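Local coordinates for protein beta-lactamase Mb2281c (Mycobacterium bovis, PDB 3I7J) that probably hydrolyses beta-lactam or related substrates as a serine beta-lactamase-like enzyme of the penicillin-binding-protein type, at residues A154-F159 with V245-R250; E5-W10 with P261-A266. All coordinates share one frame; numbering follows the deposited sequence.

Contact 1: residues A154-F159 with V245-R250; sequences ADLAVF and VVLTAR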
ATOM      1  N   ALA A 154       0.116  -8.878  12.652  1.00  5.62           N
ATOM      2  CA  ALA A 154      -0.392  -8.140  13.809  1.00  9.41           C
ATOM      3  C   ALA A 154      -0.169  -6.638  13.642  1.00 13.66           C
ATOM      4  O   ALA A 154      -1.063  -5.831  13.912  1.00 14.80           O
ATOM      5  CB  ALA A 154       0.295  -8.624  15.089  1.00  7.33           C
ATOM      6  N   ASP A 155       1.039  -6.267  13.221  1.00 13.98           N
ATOM      7  CA  ASP A 155       1.376  -4.863  13.003  1.00 12.24           C
ATOM      8  C   ASP A 155       0.573  -4.303  11.826  1.00 11.79           C
ATOM      9  O   ASP A 155       0.061  -3.185  11.892  1.00  7.98           O
ATOM     10  CB  ASP A 155       2.874  -4.697  12.714  1.00 13.91           C
ATOM     11  CG  ASP A 155       3.703  -4.550  13.971  1.00 13.79           C
ATOM     12  OD1 ASP A 155       3.182  -4.848  15.072  1.00 11.52           O
ATOM     13  OD2 ASP A 155       4.884  -4.146  13.856  1.00 10.98           O
ATOM     14  N   LEU A 156       0.465  -5.076  10.749  1.00  7.39           N
ATOM     15  CA  LEU A 156      -0.282  -4.610   9.590  1.00  7.75           C
ATOM     16  C   LEU A 156      -1.762  -4.504   9.907  1.00 10.40           C
ATOM     17  O   LEU A 156      -2.471  -3.683   9.322  1.00 11.73           O
ATOM     18  CB  LEU A 156      -0.071  -5.535   8.397  1.00  4.24           C
ATOM     19  CG  LEU A 156       1.296  -5.455   7.731  1.00  9.98           C
ATOM     20  CD1 LEU A 156       1.206  -6.182   6.397  1.00 12.71           C
ATOM     21  CD2 LEU A 156       1.704  -3.995   7.497  1.00 17.42           C
ATOM     22  N   ALA A 157      -2.223  -5.339  10.835  1.00  9.25           N
ATOM     23  CA  ALA A 157      -3.623  -5.339  11.251  1.00 12.91           C
ATOM     24  C   ALA A 157      -3.930  -3.996  11.907  1.00 10.17           C
ATOM     25  O   ALA A 157      -4.985  -3.406  11.675  1.00 12.69           O
ATOM     26  CB  ALA A 157      -3.873  -6.474  12.237  1.00  9.82           C
ATOM     27  N   VAL A 158      -2.997  -3.530  12.734  1.00 10.27           N
ATOM     28  CA  VAL A 158      -3.121  -2.247  13.413  1.00 13.16           C
ATOM     29  C   VAL A 158      -3.107  -1.143  12.353  1.00  8.84           C
ATOM     30  O   VAL A 158      -3.883  -0.189  12.423  1.00 11.58           O
ATOM     31  CB  VAL A 158      -1.940  -2.023  14.395  1.00 20.60           C
ATOM     32  CG1 VAL A 158      -2.009  -0.627  14.994  1.00 29.97           C
ATOM     33  CG2 VAL A 158      -1.975  -3.075  15.503  1.00 26.99           C
ATOM     34  N   PHE A 159      -2.224  -1.283  11.366  1.00 13.04           N
ATOM     35  CA  PHE A 159      -2.117  -0.302  10.290  1.00 11.46           C
ATOM     36  C   PHE A 159      -3.441  -0.220   9.542  1.00 15.14           C
ATOM     37  O   PHE A 159      -3.959   0.875   9.294  1.00 11.61           O
ATOM     38  CB  PHE A 159      -0.984  -0.678   9.325  1.00  9.19           C
ATOM     39  CG  PHE A 159      -0.679   0.390   8.310  1.00 18.20           C
ATOM     40  CD1 PHE A 159      -0.220   1.647   8.711  1.00 10.03           C
ATOM     41  CD2 PHE A 159      -0.856   0.148   6.955  1.00  9.34           C
ATOM     42  CE1 PHE A 159       0.060   2.649   7.776  1.00  9.97           C
ATOM     43  CE2 PHE A 159      -0.579   1.144   6.014  1.00 15.34           C
ATOM     44  CZ  PHE A 159      -0.118   2.401   6.429  1.00  8.63           C
ATOM     45  N   VAL A 245      -5.627  -8.461   5.426  1.00 12.55           N
ATOM     46  CA  VAL A 245      -4.178  -8.502   5.335  1.00 11.00           C
ATOM     47  C   VAL A 245      -3.761  -9.954   5.116  1.00 17.49           C
ATOM     48  O   VAL A 245      -4.177 -10.837   5.867  1.00 17.51           O
ATOM     49  CB  VAL A 245      -3.510  -8.007   6.639  1.00  7.58           C
ATOM     50  CG1 VAL A 245      -2.042  -8.393   6.640  1.00  4.17           C
ATOM     51  CG2 VAL A 245      -3.645  -6.485   6.763  1.00  4.35           C
ATOM     52  N   VAL A 246      -2.970 -10.207   4.077  1.00 12.03           N
ATOM     53  CA  VAL A 246      -2.471 -11.553   3.812  1.00 10.78           C
ATOM     54  C   VAL A 246      -0.978 -11.513   3.511  1.00  7.28           C
ATOM     55  O   VAL A 246      -0.533 -10.788   2.620  1.00 16.02           O
ATOM     56  CB  VAL A 246      -3.183 -12.249   2.612  1.00 11.19           C
ATOM     57  CG1 VAL A 246      -2.476 -13.568   2.295  1.00  7.96           C
ATOM     58  CG2 VAL A 246      -4.646 -12.538   2.949  1.00 11.59           C
ATOM     59  N   LEU A 247      -0.213 -12.294   4.267  1.00 10.38           N
ATOM     60  CA  LEU A 247       1.234 -12.389   4.083  1.00 10.68           C
ATOM     61  C   LEU A 247       1.627 -13.860   3.965  1.00 16.53           C
ATOM     62  O   LEU A 247       1.262 -14.678   4.817  1.00 15.02           O
ATOM     63  CB  LEU A 247       1.975 -11.755   5.266  1.00 13.92           C
ATOM     64  CG  LEU A 247       1.773 -10.256   5.530  1.00 15.60           C
ATOM     65  CD1 LEU A 247       2.603  -9.851   6.744  1.00 11.13           C
ATOM     66  CD2 LEU A 247       2.174  -9.436   4.308  1.00  6.70           C
ATOM     67  N   THR A 248       2.355 -14.188   2.900  1.00 17.96           N
ATOM     68  CA  THR A 248       2.817 -15.552   2.658  1.00 13.35           C
ATOM     69  C   THR A 248       4.310 -15.560   2.357  1.00 22.49           C
ATOM     70  O   THR A 248       4.908 -14.524   2.042  1.00 16.08           O
ATOM     71  CB  THR A 248       2.113 -16.215   1.455  1.00 15.47           C
ATOM     72  OG1 THR A 248       2.741 -15.796   0.233  1.00 18.48           O
ATOM     73  CG2 THR A 248       0.640 -15.844   1.423  1.00  8.48           C
ATOM     74  N   ALA A 249       4.899 -16.748   2.457  1.00 24.22           N
ATOM     75  CA  ALA A 249       6.318 -16.943   2.207  1.00 22.26           C
ATOM     76  C   ALA A 249       6.581 -17.455   0.792  1.00 22.71           C
ATOM     77  O   ALA A 249       7.521 -18.215   0.562  1.00 27.96           O
ATOM     78  CB  ALA A 249       6.892 -17.919   3.231  1.00 25.37           C
ATOM     79  N   ARG A 250       5.741 -17.052  -0.153  1.00 19.28           N
ATOM     80  CA  ARG A 250       5.919 -17.454  -1.543  1.00 14.03           C
ATOM     81  C   ARG A 250       5.729 -16.242  -2.447  1.00 17.97           C
ATOM     82  O   ARG A 250       4.709 -15.557  -2.374  1.00 20.26           O
ATOM     83  CB  ARG A 250       4.921 -18.542  -1.939  1.00  9.49           C
ATOM     84  CG  ARG A 250       5.182 -19.105  -3.332  1.00 16.27           C
ATOM     85  CD  ARG A 250       4.196 -20.201  -3.718  1.00 15.25           C
ATOM     86  NE  ARG A 250       4.460 -20.692  -5.065  1.00 18.39           N
ATOM     87  CZ  ARG A 250       3.714 -21.590  -5.699  1.00 20.42           C
ATOM     88  NH1 ARG A 250       2.644 -22.109  -5.112  1.00 27.56           N
ATOM     89  NH2 ARG A 250       4.038 -21.968  -6.928  1.00 15.64           N
TER
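Leu156, on the helix 153-164, reaches the central antiparallel sheet at Val245 and Leu247, two residues of strand 242-248 that point to the same side of the sheet. The whole contact is apolar. At its near end Leu156 CB sits 3.9 Å from Val245 CG1, and the second methyl, Val245 CG2, comes almost as close to that same CB, so the fork of the valine straddles the base of the leucine. The two side chains cross at about a right angle. Val245 gets both methyls to the helix because CG1 lies anti to its backbone N (chi1 166°) while CG2 swings to the N side, where it also approaches Leu156 O at 4.0 Å.

Farther out, a single branch does the work. Leu156 CD1 lies 3.9 Å from Leu247 CD1 and 4.0 Å from Leu247 CD2, meeting the end of the second leucine across both of its methyls; the same CD1 also touches Val245 CG1. Ala157 adds a little cover beside Val245, through its backbone N rather than its methyl.

Polar groups here are tied up away from the interface. Asp155 OD2 accepts a hydrogen bond from Thr135 N and bonds to Thr136 OG1 as well. Within its own segment Thr248 OG1 accepts from Arg250 N at 3.3 Å, an ST turn that closes the end of the strand, and it also bonds to Gly231 O.

Helix and strand run nearly antiparallel, at 155°, with their axes 8.9 Å apart. This is helix-on-sheet packing between the helical part of a serine beta-lactamase-like fold and its sheet. With no hydrogen bond crossing the interface, and all four touching residues buried, its hold comes from methyl packing and the exclusion of water, and fit between shapes rather than a directional bond matters here.

Contact 2: residues E5-W10 with P261-A266; sequences EVLGGW and PAISDA
Val6 and Ile263 bring the two backbones nearest, with their CA atoms 7.4 Å apart. Residues 5-9 wind as a 3-10 segment, its i-to-i+3 bonds running from Gly8 N to Glu5 O, from Gly9 N to Val6 O and from Trp10 N to Leu7 O. Opposite lies one stretch of the helix 256-271, kinked at Pro261 and continued by bonds such as Asp265 N to Pro261 O. No hydrogen bond passes between the segments.

One side chain, Ile263, supplies the helix's share of the contact. It is extended, CG1 anti to the backbone N (chi1 -171°) and CD1 carrying straight on, which pushes the terminal methyl out toward the 3-10 turn. There Ile263 CD1 meets Val6 CG1 at 3.8 Å, the valine coming over the isoleucine obliquely. Leu7 CD1 arrives from another direction and is only 3.3 Å from Ile263 CD1, tighter than usual for two methyls.

In the serine beta-lactamase-like fold the N-terminal and C-terminal helical pieces lie together on one side of the central sheet, and this contact ties those two chain ends there. Leu7 reaches from the turn to Ala15 and Ala17 of the sheet, and Ser264, on the helix, is hydrogen-bonded to Trp235 NE1.

Trp10 meets Ile263 through the isoleucine's other methyl branch, CG2. Ile263 CG2 touches its six-membered ring at the edge, near the ring plane, 4.0 Å from Trp10 CZ2, and the tryptophan side chain runs roughly perpendicular to that of the isoleucine. Within the 5-10 segment Leu7 CD1 stands 3.9 Å above one face of the indole plane, toward the rim, so the same methyl serves both Trp10 and Ile263. Trp260 meets the indole as well, its ring inclined at about 30° to that of Trp10.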
ATOM      1  N   GLU A   5      -9.427 -19.890   6.786  1.00 22.67           N
ATOM      2  CA  GLU A   5      -8.944 -21.258   6.892  1.00 21.04           C
ATOM      3  C   GLU A   5      -8.438 -21.790   5.557  1.00 23.85           C
ATOM      4  O   GLU A   5      -7.594 -22.684   5.514  1.00 17.63           O
ATOM      5  CB  GLU A   5     -10.042 -22.159   7.444  1.00 24.85           C
ATOM      6  CG  GLU A   5     -10.458 -21.784   8.851  1.00 33.66           C
ATOM      7  CD  GLU A   5     -11.550 -22.686   9.391  1.00 37.13           C
ATOM      8  OE1 GLU A   5     -11.337 -23.914   9.421  1.00 48.13           O
ATOM      9  OE2 GLU A   5     -12.615 -22.167   9.782  1.00 47.97           O
ATOM     10  N   VAL A   6      -8.931 -21.226   4.460  1.00 15.60           N
ATOM     11  CA  VAL A   6      -8.498 -21.675   3.148  1.00 13.49           C
ATOM     12  C   VAL A   6      -6.979 -21.559   3.008  1.00 19.18           C
ATOM     13  O   VAL A   6      -6.389 -22.150   2.109  1.00 20.24           O
ATOM     14  CB  VAL A   6      -9.152 -20.844   2.025  1.00 19.09           C
ATOM     15  CG1 VAL A   6      -8.577 -19.420   2.020  1.00  7.48           C
ATOM     16  CG2 VAL A   6      -8.923 -21.523   0.679  1.00 11.25           C
ATOM     17  N   LEU A   7      -6.345 -20.792   3.889  1.00 18.41           N
ATOM     18  CA  LEU A   7      -4.899 -20.618   3.834  1.00 16.73           C
ATOM     19  C   LEU A   7      -4.164 -21.935   4.061  1.00 20.58           C
ATOM     20  O   LEU A   7      -3.086 -22.155   3.508  1.00 21.22           O
ATOM     21  CB  LEU A   7      -4.448 -19.592   4.878  1.00 18.27           C
ATOM     22  CG  LEU A   7      -3.995 -18.215   4.375  1.00 21.89           C
ATOM     23  CD1 LEU A   7      -5.122 -17.524   3.634  1.00 11.66           C
ATOM     24  CD2 LEU A   7      -3.534 -17.373   5.551  1.00 20.26           C
ATOM     25  N   GLY A   8      -4.747 -22.808   4.876  1.00 21.78           N
ATOM     26  CA  GLY A   8      -4.125 -24.091   5.156  1.00 17.13           C
ATOM     27  C   GLY A   8      -3.945 -24.940   3.913  1.00 22.62           C
ATOM     28  O   GLY A   8      -3.089 -25.820   3.876  1.00 21.23           O
ATOM     29  N   GLY A   9      -4.750 -24.675   2.888  1.00 17.77           N
ATOM     30  CA  GLY A   9      -4.646 -25.440   1.661  1.00 16.99           C
ATOM     31  C   GLY A   9      -3.872 -24.722   0.575  1.00 23.91           C
ATOM     32  O   GLY A   9      -3.785 -25.210  -0.550  1.00 20.96           O
ATOM     33  N   TRP A  10      -3.306 -23.562   0.903  1.00 25.27           N
ATOM     34  CA  TRP A  10      -2.535 -22.795  -0.077  1.00 21.95           C
ATOM     35  C   TRP A  10      -1.165 -23.402  -0.323  1.00 18.90           C
ATOM     36  O   TRP A  10      -0.516 -23.899   0.598  1.00 22.08           O
ATOM     37  CB  TRP A  10      -2.359 -21.346   0.390  1.00 25.82           C
ATOM     38  CG  TRP A  10      -3.526 -20.453   0.091  1.00 20.27           C
ATOM     39  CD1 TRP A  10      -4.819 -20.834  -0.124  1.00 21.83           C
ATOM     40  CD2 TRP A  10      -3.517 -19.021   0.043  1.00 22.75           C
ATOM     41  NE1 TRP A  10      -5.616 -19.732  -0.299  1.00 20.37           N
ATOM     42  CE2 TRP A  10      -4.843 -18.604  -0.201  1.00 23.14           C
ATOM     43  CE3 TRP A  10      -2.515 -18.047   0.184  1.00 13.88           C
ATOM     44  CZ2 TRP A  10      -5.200 -17.250  -0.304  1.00 23.75           C
ATOM     45  CZ3 TRP A  10      -2.869 -16.705   0.082  1.00 19.56           C
ATOM     46  CH2 TRP A  10      -4.201 -16.320  -0.160  1.00 16.66           C
ATOM     47  N   PRO A 261      -8.295 -13.422  -5.126  1.00 15.40           N
ATOM     48  CA  PRO A 261      -9.649 -12.887  -5.307  1.00 16.19           C
ATOM     49  C   PRO A 261     -10.683 -13.732  -4.546  1.00 16.25           C
ATOM     50  O   PRO A 261     -11.636 -13.206  -3.970  1.00 14.04           O
ATOM     51  CB  PRO A 261      -9.848 -12.962  -6.821  1.00 15.49           C
ATOM     52  CG  PRO A 261      -8.444 -12.816  -7.352  1.00 16.28           C
ATOM     53  CD  PRO A 261      -7.664 -13.706  -6.427  1.00 12.94           C
ATOM     54  N   ALA A 262     -10.475 -15.045  -4.542  1.00  9.64           N
ATOM     55  CA  ALA A 262     -11.383 -15.961  -3.869  1.00 13.68           C
ATOM     56  C   ALA A 262     -11.448 -15.739  -2.367  1.00 15.04           C
ATOM     57  O   ALA A 262     -12.536 -15.722  -1.789  1.00 12.37           O
ATOM     58  CB  ALA A 262     -10.982 -17.412  -4.163  1.00 14.50           C
ATOM     59  N   ILE A 263     -10.297 -15.564  -1.722  1.00 12.66           N
ATOM     60  CA  ILE A 263     -10.318 -15.355  -0.277  1.00 13.97           C
ATOM     61  C   ILE A 263     -10.903 -13.981   0.046  1.00 11.54           C
ATOM     62  O   ILE A 263     -11.521 -13.788   1.094  1.00 18.89           O
ATOM     63  CB  ILE A 263      -8.914 -15.507   0.352  1.00 15.96           C
ATOM     64  CG1 ILE A 263      -9.043 -15.510   1.875  1.00 12.58           C
ATOM     65  CG2 ILE A 263      -7.991 -14.388  -0.111  1.00 14.32           C
ATOM     66  CD1 ILE A 263      -7.736 -15.805   2.582  1.00 20.80           C
ATOM     67  N   SER A 264     -10.731 -13.039  -0.875  1.00 16.29           N
ATOM     68  CA  SER A 264     -11.257 -11.694  -0.688  1.00 12.59           C
ATOM     69  C   SER A 264     -12.782 -11.707  -0.689  1.00 10.78           C
ATOM     70  O   SER A 264     -13.416 -11.123   0.193  1.00 15.14           O
ATOM     71  CB  SER A 264     -10.740 -10.766  -1.789  1.00 15.74           C
ATOM     72  OG  SER A 264      -9.342 -10.570  -1.658  1.00 13.20           O
ATOM     73  N   ASP A 265     -13.377 -12.380  -1.670  1.00 12.19           N
ATOM     74  CA  ASP A 265     -14.834 -12.433  -1.734  1.00 14.08           C
ATOM     75  C   ASP A 265     -15.396 -13.287  -0.603  1.00 15.48           C
ATOM     76  O   ASP A 265     -16.503 -13.031  -0.119  1.00 16.37           O
ATOM     77  CB  ASP A 265     -15.301 -12.946  -3.099  1.00 17.21           C
ATOM     78  CG  ASP A 265     -14.968 -11.974  -4.224  1.00 16.56           C
ATOM     79  OD1 ASP A 265     -15.080 -10.750  -4.003  1.00 14.47           O
ATOM     80  OD2 ASP A 265     -14.600 -12.430  -5.323  1.00 16.19           O
ATOM     81  N   ALA A 266     -14.626 -14.284  -0.169  1.00 14.94           N
ATOM     82  CA  ALA A 266     -15.052 -15.138   0.933  1.00 13.96           C
ATOM     83  C   ALA A 266     -15.091 -14.282   2.197  1.00 15.27           C
ATOM     84  O   ALA A 266     -16.042 -14.347   2.980  1.00 15.34           O
ATOM     85  CB  ALA A 266     -14.078 -16.304   1.110  1.00 19.23           C
TER

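Strand 242-248 joins the two contacts, whose centres are 14 Å apart. Contact 1 uses the Val245 and Leu247 side of the strand; Val246 and Thr248 point the other way and meet Trp10: Val246 CG1 and Thr248 CG2 each lie 3.9 Å from Trp10 CZ3. Contact 1 and contact 2 thus lie on opposite faces of the same sheet. Along the chain the first is nested within the loop that the second closes, and helix 256-271 is the next helix or strand after 242-248, beyond the turn at Thr248 to Arg250. Ser40 and Lys43 form an SxxK pattern, with Tyr99 beside them, consistent with a serine beta-lactamase active site; none of the three takes part in either contact.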